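Local structure of 5-cytosine DNA methyltransferase (Entamoeba histolytica, 3QV2) at residues K281-S286 and G306-C311; R24-R29 and F312-L317. The protein probably transfers a methyl group from S-adenosyl-L-methionine to carbon 5 of cytosine in tRNA or DNA, as a member of the DNMT2-type C5-methyltransferases. All blocks are in the same frame, centred on the assembly; numbering follows the deposited sequence.

Interaction 1. Residues K281-S286 and G306-C311; sequences KIHGFS and GNSVSC. With SAH (S-adenosyl-L-homocysteine), chain B; SO4 (sulfate ion), chain E.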
ATOM      1  N   LYS A 281      -8.893   5.016  -6.922  1.00 23.22           N
ATOM      2  CA  LYS A 281     -10.083   4.175  -6.858  1.00 23.55           C
ATOM      3  C   LYS A 281      -9.733   2.691  -6.940  1.00 23.93           C
ATOM      4  O   LYS A 281     -10.341   1.862  -6.261  1.00 23.20           O
ATOM      5  CB  LYS A 281     -11.076   4.556  -7.960  1.00 27.34           C
ATOM      6  CG  LYS A 281     -11.848   5.838  -7.679  1.00 32.32           C
ATOM      7  CD  LYS A 281     -12.812   6.177  -8.802  1.00 33.44           C
ATOM      8  CE  LYS A 281     -12.073   6.636 -10.048  1.00 36.21           C
ATOM      9  NZ  LYS A 281     -13.012   7.053 -11.126  1.00 37.75           N
ATOM     10  N   ILE A 282      -8.748   2.359  -7.765  1.00 25.20           N
ATOM     11  CA  ILE A 282      -8.319   0.971  -7.911  1.00 22.93           C
ATOM     12  C   ILE A 282      -7.703   0.442  -6.616  1.00 23.67           C
ATOM     13  O   ILE A 282      -7.853  -0.734  -6.284  1.00 23.79           O
ATOM     14  CB  ILE A 282      -7.315   0.805  -9.068  1.00 20.39           C
ATOM     15  CG1 ILE A 282      -7.981   1.147 -10.406  1.00 20.00           C
ATOM     16  CG2 ILE A 282      -6.769  -0.610  -9.097  1.00 19.43           C
ATOM     17  CD1 ILE A 282      -7.065   0.986 -11.604  1.00 16.27           C
ATOM     18  N   HIS A 283      -7.018   1.317  -5.886  1.00 23.06           N
ATOM     19  CA  HIS A 283      -6.402   0.935  -4.618  1.00 21.91           C
ATOM     20  C   HIS A 283      -7.417   0.901  -3.478  1.00 23.28           C
ATOM     21  O   HIS A 283      -7.088   0.525  -2.354  1.00 22.31           O
ATOM     22  CB  HIS A 283      -5.234   1.864  -4.274  1.00 20.53           C
ATOM     23  CG  HIS A 283      -4.007   1.616  -5.096  1.00 21.82           C
ATOM     24  ND1 HIS A 283      -2.764   2.108  -4.746  1.00 24.15           N
ATOM     25  CD2 HIS A 283      -3.825   0.929  -6.246  1.00 22.72           C
ATOM     26  CE1 HIS A 283      -1.877   1.735  -5.647  1.00 24.62           C
ATOM     27  NE2 HIS A 283      -2.493   1.018  -6.570  1.00 24.56           N
ATOM     28  N   GLY A 284      -8.648   1.304  -3.773  1.00 23.04           N
ATOM     29  CA  GLY A 284      -9.742   1.156  -2.830  1.00 24.06           C
ATOM     30  C   GLY A 284      -9.873   2.240  -1.777  1.00 24.72           C
ATOM     31  O   GLY A 284     -10.428   1.995  -0.706  1.00 27.24           O
ATOM     32  N   PHE A 285      -9.372   3.435  -2.068  1.00 23.53           N
ATOM     33  CA  PHE A 285      -9.579   4.568  -1.171  1.00 22.36           C
ATOM     34  C   PHE A 285     -11.015   5.068  -1.305  1.00 22.63           C
ATOM     35  O   PHE A 285     -11.657   4.848  -2.331  1.00 21.60           O
ATOM     36  CB  PHE A 285      -8.584   5.692  -1.468  1.00 22.95           C
ATOM     37  CG  PHE A 285      -7.165   5.356  -1.107  1.00 21.68           C
ATOM     38  CD1 PHE A 285      -6.591   5.856   0.052  1.00 22.01           C
ATOM     39  CD2 PHE A 285      -6.405   4.538  -1.924  1.00 20.67           C
ATOM     40  CE1 PHE A 285      -5.285   5.547   0.384  1.00 21.86           C
ATOM     41  CE2 PHE A 285      -5.100   4.225  -1.596  1.00 20.84           C
ATOM     42  CZ  PHE A 285      -4.540   4.730  -0.440  1.00 21.98           C
ATOM     43  N   SER A 286     -11.520   5.733  -0.268  1.00 25.23           N
ATOM     44  CA  SER A 286     -12.903   6.204  -0.274  1.00 25.52           C
ATOM     45  C   SER A 286     -13.140   7.152  -1.442  1.00 27.40           C
ATOM     46  O   SER A 286     -12.219   7.823  -1.905  1.00 26.77           O
ATOM     47  CB  SER A 286     -13.251   6.898   1.045  1.00 24.28           C
ATOM     48  OG  SER A 286     -12.526   8.104   1.194  1.00 27.04           O
ATOM     49  N   GLY A 306       1.794   5.194  -6.038  1.00 24.15           N
ATOM     50  CA  GLY A 306       2.623   4.054  -6.381  1.00 21.13           C
ATOM     51  C   GLY A 306       3.218   3.397  -5.151  1.00 20.41           C
ATOM     52  O   GLY A 306       3.496   2.199  -5.147  1.00 21.73           O
ATOM     53  N   ASN A 307       3.409   4.187  -4.099  1.00 17.82           N
ATOM     54  CA  ASN A 307       3.991   3.692  -2.856  1.00 17.87           C
ATOM     55  C   ASN A 307       2.947   3.276  -1.821  1.00 18.65           C
ATOM     56  O   ASN A 307       3.296   2.838  -0.724  1.00 23.45           O
ATOM     57  CB  ASN A 307       4.931   4.740  -2.251  1.00 21.30           C
ATOM     58  CG  ASN A 307       6.228   4.876  -3.022  1.00 27.09           C
ATOM     59  OD1 ASN A 307       6.774   3.892  -3.519  1.00 27.91           O
ATOM     60  ND2 ASN A 307       6.732   6.101  -3.124  1.00 31.08           N
ATOM     61  N   SER A 308       1.671   3.410  -2.170  1.00 18.76           N
ATOM     62  CA  SER A 308       0.589   3.113  -1.234  1.00 20.63           C
ATOM     63  C   SER A 308       0.283   1.619  -1.168  1.00 17.85           C
ATOM     64  O   SER A 308       1.179   0.787  -1.306  1.00 15.69           O
ATOM     65  CB  SER A 308      -0.675   3.896  -1.596  1.00 20.49           C
ATOM     66  OG  SER A 308      -1.238   3.422  -2.805  1.00 23.67           O
ATOM     67  N   VAL A 309      -0.989   1.286  -0.960  1.00 15.12           N
ATOM     68  CA  VAL A 309      -1.394  -0.101  -0.753  1.00 19.30           C
ATOM     69  C   VAL A 309      -2.736  -0.413  -1.408  1.00 18.50           C
ATOM     70  O   VAL A 309      -3.383   0.467  -1.978  1.00 19.83           O
ATOM     71  CB  VAL A 309      -1.524  -0.420   0.751  1.00 15.66           C
ATOM     72  CG1 VAL A 309      -0.183  -0.264   1.457  1.00 11.92           C
ATOM     73  CG2 VAL A 309      -2.578   0.471   1.389  1.00 14.65           C
ATOM     74  N   SER A 310      -3.143  -1.676  -1.320  1.00 17.82           N
ATOM     75  CA  SER A 310      -4.469  -2.091  -1.758  1.00 18.12           C
ATOM     76  C   SER A 310      -5.405  -2.161  -0.559  1.00 19.79           C
ATOM     77  O   SER A 310      -5.455  -3.174   0.141  1.00 22.06           O
ATOM     78  CB  SER A 310      -4.409  -3.454  -2.448  1.00 16.74           C
ATOM     79  OG  SER A 310      -5.712  -3.956  -2.697  1.00 17.21           O
ATOM     80  N   CYS A 311      -6.141  -1.080  -0.320  1.00 20.97           N
ATOM     81  CA  CYS A 311      -7.057  -1.014   0.810  1.00 16.30           C
ATOM     82  C   CYS A 311      -8.043  -2.174   0.792  1.00 17.47           C
ATOM     83  O   CYS A 311      -8.461  -2.658   1.842  1.00 20.96           O
ATOM     84  CB  CYS A 311      -7.807   0.318   0.819  1.00 13.18           C
ATOM     85  SG  CYS A 311      -6.732   1.765   0.928  1.00 20.87           S
TER
HETATM   86  N   SAH B 323       1.449   2.759   3.354  1.00 22.58           N
HETATM   87  CA  SAH B 323       1.529   4.189   3.128  1.00 21.57           C
HETATM   88  CB  SAH B 323       2.880   4.573   2.539  1.00 21.80           C
HETATM   89  CG  SAH B 323       4.082   3.715   2.852  1.00 22.36           C
HETATM   90  SD  SAH B 323       5.642   4.156   2.061  1.00 19.15           S
HETATM   91  C   SAH B 323       0.396   4.616   2.229  1.00 18.21           C
HETATM   92  O   SAH B 323       0.528   5.635   1.494  1.00 21.03           O
HETATM   93  OXT SAH B 323      -0.695   3.950   2.217  1.00 15.75           O
HETATM   94  C5' SAH B 323       6.889   4.385   3.310  1.00 23.78           C
HETATM   95  C4' SAH B 323       6.903   5.666   4.061  1.00 24.41           C
HETATM   96  O4' SAH B 323       7.763   5.534   5.138  1.00 25.37           O
HETATM   97  C3' SAH B 323       7.434   6.731   3.208  1.00 22.59           C
HETATM   98  O3' SAH B 323       6.430   7.642   2.916  1.00 21.39           O
HETATM   99  C2' SAH B 323       8.492   7.378   3.941  1.00 23.85           C
HETATM  100  O2' SAH B 323       8.301   8.749   3.937  1.00 21.90           O
HETATM  101  C1' SAH B 323       8.382   6.848   5.303  1.00 20.20           C
HETATM  102  N9  SAH B 323       9.652   6.841   5.972  1.00 20.62           N
HETATM  103  C8  SAH B 323      10.847   6.396   5.563  1.00 21.61           C
HETATM  104  N7  SAH B 323      11.718   6.616   6.561  1.00 21.16           N
HETATM  105  C5  SAH B 323      11.059   7.202   7.590  1.00 21.66           C
HETATM  106  C6  SAH B 323      11.454   7.644   8.854  1.00 19.99           C
HETATM  107  N6  SAH B 323      12.824   7.515   9.287  1.00 17.83           N
HETATM  108  N1  SAH B 323      10.525   8.196   9.656  1.00 19.09           N
HETATM  109  C2  SAH B 323       9.247   8.328   9.275  1.00 17.43           C
HETATM  110  N3  SAH B 323       8.847   7.910   8.069  1.00 20.42           N
HETATM  111  C4  SAH B 323       9.725   7.350   7.216  1.00 22.06           C
HETATM  112  S   SO4 E 326     -15.524   9.752  -9.464  1.00107.09           S
HETATM  113  O1  SO4 E 326     -14.398  10.232 -10.257  1.00106.88           O
HETATM  114  O2  SO4 E 326     -15.647   8.299  -9.654  1.00107.08           O
HETATM  115  O3  SO4 E 326     -15.290  10.080  -8.056  1.00106.62           O
HETATM  116  O4  SO4 E 326     -16.777  10.402  -9.848  1.00107.46           O
HETATM  117  O   HOH W   1      -6.462  -2.949  -5.120  1.00 12.71           O

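Interaction 2. Residues R24-R29 and F312-L317; sequences RSSYER and FVIAQL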
ATOM      1  N   ARG A  24      -4.911   3.334   7.370  1.00 16.67           N
ATOM      2  CA  ARG A  24      -6.091   3.906   8.006  1.00 17.39           C
ATOM      3  C   ARG A  24      -7.328   3.668   7.147  1.00 18.71           C
ATOM      4  O   ARG A  24      -8.356   3.197   7.636  1.00 22.46           O
ATOM      5  CB  ARG A  24      -5.892   5.402   8.250  1.00 17.84           C
ATOM      6  CG  ARG A  24      -7.099   6.103   8.851  1.00 16.51           C
ATOM      7  CD  ARG A  24      -6.742   7.498   9.338  1.00 18.33           C
ATOM      8  NE  ARG A  24      -7.900   8.195   9.893  1.00 18.57           N
ATOM      9  CZ  ARG A  24      -7.828   9.313  10.609  1.00 16.79           C
ATOM     10  NH1 ARG A  24      -6.651   9.863  10.869  1.00 15.95           N
ATOM     11  NH2 ARG A  24      -8.935   9.877  11.071  1.00 18.60           N
ATOM     12  N   SER A  25      -7.218   3.993   5.862  1.00 19.36           N
ATOM     13  CA  SER A  25      -8.313   3.804   4.918  1.00 21.13           C
ATOM     14  C   SER A  25      -8.812   2.365   4.933  1.00 22.31           C
ATOM     15  O   SER A  25     -10.017   2.115   4.945  1.00 27.42           O
ATOM     16  CB  SER A  25      -7.867   4.181   3.505  1.00 23.59           C
ATOM     17  OG  SER A  25      -7.477   5.540   3.439  1.00 23.01           O
ATOM     18  N   SER A  26      -7.876   1.422   4.926  1.00 20.42           N
ATOM     19  CA  SER A  26      -8.215   0.005   4.946  1.00 17.91           C
ATOM     20  C   SER A  26      -9.073  -0.350   6.156  1.00 18.77           C
ATOM     21  O   SER A  26     -10.081  -1.046   6.029  1.00 21.06           O
ATOM     22  CB  SER A  26      -6.945  -0.846   4.940  1.00 11.84           C
ATOM     23  OG  SER A  26      -6.178  -0.601   3.775  1.00 10.31           O
ATOM     24  N   TYR A  27      -8.664   0.128   7.327  1.00 19.39           N
ATOM     25  CA  TYR A  27      -9.406  -0.125   8.555  1.00 17.57           C
ATOM     26  C   TYR A  27     -10.799   0.489   8.492  1.00 18.59           C
ATOM     27  O   TYR A  27     -11.785  -0.145   8.862  1.00 19.36           O
ATOM     28  CB  TYR A  27      -8.653   0.426   9.768  1.00 14.76           C
ATOM     29  CG  TYR A  27      -9.358   0.179  11.085  1.00 17.21           C
ATOM     30  CD1 TYR A  27      -9.114  -0.973  11.820  1.00 15.68           C
ATOM     31  CD2 TYR A  27     -10.274   1.095  11.589  1.00 17.99           C
ATOM     32  CE1 TYR A  27      -9.759  -1.206  13.022  1.00 16.71           C
ATOM     33  CE2 TYR A  27     -10.925   0.870  12.789  1.00 19.10           C
ATOM     34  CZ  TYR A  27     -10.663  -0.281  13.501  1.00 19.42           C
ATOM     35  OH  TYR A  27     -11.304  -0.513  14.695  1.00 21.06           O
ATOM     36  N   GLU A  28     -10.874   1.728   8.020  1.00 17.28           N
ATOM     37  CA  GLU A  28     -12.133   2.463   7.998  1.00 22.13           C
ATOM     38  C   GLU A  28     -13.156   1.873   7.029  1.00 26.06           C
ATOM     39  O   GLU A  28     -14.362   1.993   7.246  1.00 27.77           O
ATOM     40  CB  GLU A  28     -11.889   3.945   7.690  1.00 22.31           C
ATOM     41  CG  GLU A  28     -11.147   4.693   8.789  1.00 24.36           C
ATOM     42  CD  GLU A  28     -10.999   6.173   8.493  1.00 28.21           C
ATOM     43  OE1 GLU A  28     -11.366   6.595   7.376  1.00 31.93           O
ATOM     44  OE2 GLU A  28     -10.519   6.915   9.378  1.00 28.15           O
ATOM     45  N   ARG A  29     -12.681   1.236   5.962  1.00 21.89           N
ATOM     46  CA  ARG A  29     -13.590   0.641   4.985  1.00 20.94           C
ATOM     47  C   ARG A  29     -13.939  -0.798   5.350  1.00 21.02           C
ATOM     48  O   ARG A  29     -14.879  -1.373   4.802  1.00 22.37           O
ATOM     49  CB  ARG A  29     -13.006   0.703   3.568  1.00 20.93           C
ATOM     50  CG  ARG A  29     -11.862  -0.265   3.315  1.00 21.58           C
ATOM     51  CD  ARG A  29     -11.596  -0.440   1.824  1.00 22.57           C
ATOM     52  NE  ARG A  29     -12.745  -1.030   1.141  1.00 24.12           N
ATOM     53  CZ  ARG A  29     -13.306  -0.532   0.045  1.00 23.42           C
ATOM     54  NH1 ARG A  29     -12.822   0.571  -0.511  1.00 19.52           N
ATOM     55  NH2 ARG A  29     -14.352  -1.139  -0.500  1.00 26.87           N
ATOM     56  N   PHE A 312      -8.407  -2.617  -0.407  1.00 16.49           N
ATOM     57  CA  PHE A 312      -9.290  -3.769  -0.562  1.00 16.28           C
ATOM     58  C   PHE A 312      -8.752  -4.980   0.191  1.00 12.33           C
ATOM     59  O   PHE A 312      -9.440  -5.555   1.033  1.00 12.87           O
ATOM     60  CB  PHE A 312      -9.470  -4.123  -2.041  1.00 17.88           C
ATOM     61  CG  PHE A 312     -10.370  -3.182  -2.790  1.00 21.81           C
ATOM     62  CD1 PHE A 312     -11.730  -3.149  -2.528  1.00 20.68           C
ATOM     63  CD2 PHE A 312      -9.861  -2.345  -3.768  1.00 23.55           C
ATOM     64  CE1 PHE A 312     -12.563  -2.288  -3.218  1.00 23.51           C
ATOM     65  CE2 PHE A 312     -10.689  -1.484  -4.462  1.00 23.28           C
ATOM     66  CZ  PHE A 312     -12.042  -1.455  -4.185  1.00 24.37           C
ATOM     67  N   VAL A 313      -7.517  -5.361  -0.122  1.00 13.07           N
ATOM     68  CA  VAL A 313      -6.893  -6.537   0.472  1.00 11.34           C
ATOM     69  C   VAL A 313      -6.674  -6.375   1.973  1.00 15.57           C
ATOM     70  O   VAL A 313      -7.038  -7.250   2.762  1.00 17.04           O
ATOM     71  CB  VAL A 313      -5.537  -6.846  -0.194  1.00 12.45           C
ATOM     72  CG1 VAL A 313      -4.855  -8.007   0.505  1.00 10.09           C
ATOM     73  CG2 VAL A 313      -5.728  -7.143  -1.673  1.00 12.62           C
ATOM     74  N   ILE A 314      -6.077  -5.254   2.362  1.00 15.64           N
ATOM     75  CA  ILE A 314      -5.751  -5.010   3.761  1.00 15.42           C
ATOM     76  C   ILE A 314      -6.998  -4.987   4.641  1.00 16.67           C
ATOM     77  O   ILE A 314      -6.957  -5.406   5.798  1.00 16.17           O
ATOM     78  CB  ILE A 314      -4.967  -3.696   3.937  1.00 13.79           C
ATOM     79  CG1 ILE A 314      -3.651  -3.756   3.160  1.00  9.40           C
ATOM     80  CG2 ILE A 314      -4.702  -3.428   5.407  1.00 14.00           C
ATOM     81  CD1 ILE A 314      -2.791  -2.523   3.321  1.00  9.11           C
ATOM     82  N   ALA A 315      -8.105  -4.503   4.090  1.00 15.84           N
ATOM     83  CA  ALA A 315      -9.363  -4.458   4.827  1.00 16.49           C
ATOM     84  C   ALA A 315      -9.762  -5.853   5.291  1.00 17.07           C
ATOM     85  O   ALA A 315     -10.151  -6.046   6.442  1.00 15.74           O
ATOM     86  CB  ALA A 315     -10.462  -3.846   3.976  1.00 17.56           C
ATOM     87  N   GLN A 316      -9.661  -6.824   4.390  1.00 13.15           N
ATOM     88  CA  GLN A 316     -10.023  -8.198   4.716  1.00 15.45           C
ATOM     89  C   GLN A 316      -9.058  -8.821   5.720  1.00 16.94           C
ATOM     90  O   GLN A 316      -9.473  -9.557   6.615  1.00 17.13           O
ATOM     91  CB  GLN A 316     -10.094  -9.059   3.452  1.00 15.28           C
ATOM     92  CG  GLN A 316     -11.216  -8.675   2.505  1.00 17.86           C
ATOM     93  CD  GLN A 316     -11.528  -9.766   1.501  1.00 19.90           C
ATOM     94  OE1 GLN A 316     -11.187 -10.930   1.709  1.00 21.12           O
ATOM     95  NE2 GLN A 316     -12.180  -9.396   0.406  1.00 17.33           N
ATOM     96  N   LEU A 317      -7.772  -8.523   5.571  1.00 15.57           N
ATOM     97  CA  LEU A 317      -6.754  -9.087   6.451  1.00 16.60           C
ATOM     98  C   LEU A 317      -6.828  -8.496   7.856  1.00 17.40           C
ATOM     99  O   LEU A 317      -6.558  -9.182   8.841  1.00 18.28           O
ATOM    100  CB  LEU A 317      -5.359  -8.887   5.855  1.00 15.24           C
ATOM    101  CG  LEU A 317      -5.157  -9.525   4.479  1.00 14.63           C
ATOM    102  CD1 LEU A 317      -3.742  -9.297   3.984  1.00 12.93           C
ATOM    103  CD2 LEU A 317      -5.475 -11.013   4.532  1.00 16.74           C
TER

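Interaction 1. Residues K281-S286 and G306-C311
H283 and G284 run beside S310 and C311, their backbones meeting most closely at H283 and S310, whose CA atoms are 4.6 Å apart. Helix 276-282 ends here in a Schellman motif: G284, with positive phi, sends its N back to K281 O, and the chain turns away toward F285. H283 O, in the last residue before that glycine, accepts from C311 N at the start of helix 311-321 over 2.8 Å. S310 is the N-cap of that helix, its OG reaching V313 N in a weak bond. One water joins the two helix ends, donating to I282 O and lying 2.7 Å from S310 OG.

The imidazole of H283 meets the loop edge-on. Its ND1 donates to S308 OG over 2.8 Å, with the oxygen only 4° out of the ring plane, and V309 O sits obliquely near CB. S308 carries its OG between the backbone N and the carbonyl carbon (chi1 69°), which turns it to the histidine; the hydroxyl also bonds L305 O, so two partners fix its rotation. On F285, the sulfur of C311 stands over one face, SG 3.8 Å from the ring centroid and 7° off the normal, while S308 CB lies at the rim near CZ. F289 and I20 also pack on this phenyl ring.

The other side of the 306-311 loop faces the cofactor product: S308 CA comes within 3.7 Å of SAH O, and V309 CG1 within 3.9 Å of SAH N. N307, S308 and V309 belong to the SAH pocket of this Rossmann-like methyltransferase domain, and the histidine and phenylalanine form a second shell behind its amino-acid end.

Interaction 2. Residues R24-R29 and F312-L317
Two helices of the C5-methyltransferase domain, 22-29 and 311-321, pack here at a signed crossing angle of -60°; the axes of segments 24-29 and 312-317 approach to 7.9 Å. S26 and A315 mark the crossing, where small residues let the backbones come near: A315 CB lies 3.5 Å from S26 O. The side chain of S26 also presses its CB and OG on the neighbouring I314, with OG 3.3 Å from I314 CB and CB 3.5 Å from I314 CG2, a tight pair. The OG bonds back to G22 O in its own helix, so the hydroxyl can face aliphatic carbon with its polar need met.

At the outer end R29 lays its CG along A315 CB, 3.9 Å away, then bends at chi3 (-63°) to bring the guanidinium to F312. CE1 of that ring sits over one guanidinium face, 3.5 Å from R29 NH2, the two planes tilted by 47°. G284 O takes a hydrogen bond from R29 NH1, which helps hold the group in place. No hydrogen bond joins these two segments directly; van der Waals fit carries the contact, with the corner of the F312 ring, at CE1, set over the face of the charged guanidinium at the exposed end.

Helix 311-321 takes part in both contacts: its first residue, C311, closes interaction 1, and the residues that follow form interaction 2. Interaction 1 is buried near the centre of the chain and mixes backbone and side-chain hydrogen bonds with a sulfur-aromatic contact beside the SAH pocket. Interaction 2 lies farther out, runs from buried serine and isoleucine to an exposed arginine, and relies on apolar fit. They meet directly: the arginine ties interaction 2 to the glycine turn of interaction 1, S26 OG touches C311 CA, and the F312 ring packs on G284. Helices 22-29 and 276-282 thus both converge on the start of helix 311-321.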